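Local coordinates for protein 3-deoxy-d-manno-octulosonic-acid transferase (Acinetobacter baumannii, PDB 4BFC) that probably transfers Kdo from CMP-Kdo to the lipid A precursor in lipopolysaccharide synthesis, this fragment being the C-terminal CMP-Kdo binding domain, at residues Asp85-Phe88 / Glu89-Asn93. Numbering follows the deposited sequence.
Sequences DEVF and EICQN
Asp85 O is gripped twice: Glu89 N donates to it at 3.0 Å, and a water donates a second bond to Asp85 O, at 2.9 Å. The same water gives its other hydrogen to Glu89 OE2, 2.8 Å from the water oxygen, and so ties the carboxylate back to the turn before it. Glu89 reaches this water because its chain folds at chi2 (-58°), with CG beside the backbone N. Further along, Gln92 N donates to Phe88 O at 2.9 Å. On the same pair of residues, Gln92 CG lies over one face of the Phe88 ring, 3.8 Å from its centroid, a CH-pi contact displaced toward the rim; the amide continues over the ring, its plane only 8° from parallel with it. Helix 84-93 follows strand 72-78 of the parallel sheet in this Rossmann-like domain, consistent with the C-terminal half of a GT-B glycosyltransferase. Val87 and Cys91, with CG1 and SG 4.4 Å apart, face strand 113-115, while Arg100 forms a cation-pi contact with Phe88 and a salt bridge to Asp85. Glu86 lies alongside Ile90, OE2 4.0 Å from CD1, while its carboxylate oxygens accept hydrogen bonds from the backbone N of Thr168 (OE2) and Ile169 (OE1) of the second subunit.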
loop_
_atom_site.group_PDB
_atom_site.type_symbol
_atom_site.label_atom_id
_atom_site.label_comp_id
_atom_site.label_asym_id
_atom_site.label_seq_id
_atom_site.Cartn_x
_atom_site.Cartn_y
_atom_site.Cartn_z
ATOM N N ASP A 85 -4.094 5.596 -15.714
ATOM C CA ASP A 85 -3.698 5.784 -17.108
ATOM C C ASP A 85 -3.104 4.509 -17.719
ATOM O O ASP A 85 -3.332 4.251 -18.914
ATOM C CB ASP A 85 -2.701 6.977 -17.219
ATOM C CG ASP A 85 -3.386 8.289 -17.055
ATOM O OD1 ASP A 85 -4.652 8.357 -17.091
ATOM O OD2 ASP A 85 -2.657 9.281 -16.902
ATOM N N GLU A 86 -2.397 3.716 -16.926
ATOM C CA GLU A 86 -1.860 2.398 -17.358
ATOM C C GLU A 86 -2.966 1.476 -17.838
ATOM O O GLU A 86 -2.854 0.857 -18.899
ATOM C CB GLU A 86 -1.023 1.714 -16.259
ATOM C CG GLU A 86 -0.724 0.224 -16.468
ATOM C CD GLU A 86 0.274 -0.044 -17.589
ATOM O OE1 GLU A 86 0.854 0.940 -18.168
ATOM O OE2 GLU A 86 0.464 -1.246 -17.940
ATOM N N VAL A 87 -4.020 1.382 -17.047
ATOM C CA VAL A 87 -5.146 0.524 -17.395
ATOM C C VAL A 87 -5.896 1.076 -18.625
ATOM O O VAL A 87 -6.274 0.272 -19.469
ATOM C CB VAL A 87 -6.015 0.321 -16.174
ATOM C CG1 VAL A 87 -7.270 -0.502 -16.531
ATOM C CG2 VAL A 87 -5.235 -0.390 -15.065
ATOM N N PHE A 88 -6.058 2.424 -18.753
ATOM C CA PHE A 88 -6.603 2.975 -19.974
ATOM C C PHE A 88 -5.789 2.445 -21.174
ATOM O O PHE A 88 -6.407 1.946 -22.158
ATOM C CB PHE A 88 -6.673 4.508 -19.928
ATOM C CG PHE A 88 -7.394 5.067 -21.135
ATOM C CD1 PHE A 88 -8.766 4.859 -21.276
ATOM C CD2 PHE A 88 -6.684 5.768 -22.119
ATOM C CE1 PHE A 88 -9.454 5.369 -22.369
ATOM C CE2 PHE A 88 -7.355 6.269 -23.225
ATOM C CZ PHE A 88 -8.742 6.056 -23.358
ATOM N N GLU A 89 -4.461 2.496 -21.102
ATOM C CA GLU A 89 -3.627 1.961 -22.197
ATOM C C GLU A 89 -3.832 0.475 -22.509
ATOM O O GLU A 89 -3.797 0.072 -23.674
ATOM C CB GLU A 89 -2.163 2.250 -22.012
ATOM C CG GLU A 89 -1.826 3.707 -22.026
ATOM C CD GLU A 89 -2.256 4.363 -23.311
ATOM O OE1 GLU A 89 -1.875 3.878 -24.400
ATOM O OE2 GLU A 89 -3.009 5.353 -23.218
ATOM N N ILE A 90 -4.030 -0.336 -21.477
ATOM C CA ILE A 90 -4.359 -1.769 -21.618
ATOM C C ILE A 90 -5.631 -1.917 -22.435
ATOM O O ILE A 90 -5.687 -2.730 -23.373
ATOM C CB ILE A 90 -4.481 -2.447 -20.238
ATOM C CG1 ILE A 90 -3.113 -2.494 -19.545
ATOM C CG2 ILE A 90 -5.124 -3.833 -20.345
ATOM C CD1 ILE A 90 -3.168 -2.925 -18.057
ATOM N N CYS A 91 -6.654 -1.125 -22.085
ATOM C CA CYS A 91 -7.977 -1.164 -22.764
ATOM C C CYS A 91 -7.839 -0.749 -24.223
ATOM O O CYS A 91 -8.386 -1.410 -25.115
ATOM C CB CYS A 91 -8.929 -0.207 -22.036
ATOM S SG CYS A 91 -9.359 -0.785 -20.388
ATOM N N GLN A 92 -7.144 0.374 -24.429
ATOM C CA GLN A 92 -6.881 0.898 -25.781
ATOM C C GLN A 92 -6.181 -0.081 -26.684
ATOM O O GLN A 92 -6.567 -0.190 -27.861
ATOM C CB GLN A 92 -6.090 2.185 -25.699
ATOM C CG GLN A 92 -6.915 3.378 -25.192
ATOM C CD GLN A 92 -8.223 3.619 -25.915
ATOM O OE1 GLN A 92 -9.275 3.088 -25.550
ATOM N NE2 GLN A 92 -8.168 4.443 -26.939
ATOM N N ASN A 93 -5.187 -0.782 -26.164
ATOM C CA ASN A 93 -4.433 -1.787 -26.930
ATOM C C ASN A 93 -5.218 -3.029 -27.281
ATOM O O ASN A 93 -4.900 -3.740 -28.233
ATOM C CB ASN A 93 -3.146 -2.141 -26.226
ATOM C CG ASN A 93 -2.108 -1.035 -26.369
ATOM O OD1 ASN A 93 -2.384 0.022 -26.959
ATOM N ND2 ASN A 93 -0.917 -1.270 -25.847
HETATM O O HOH W 1 -3.250 6.513 -20.668
#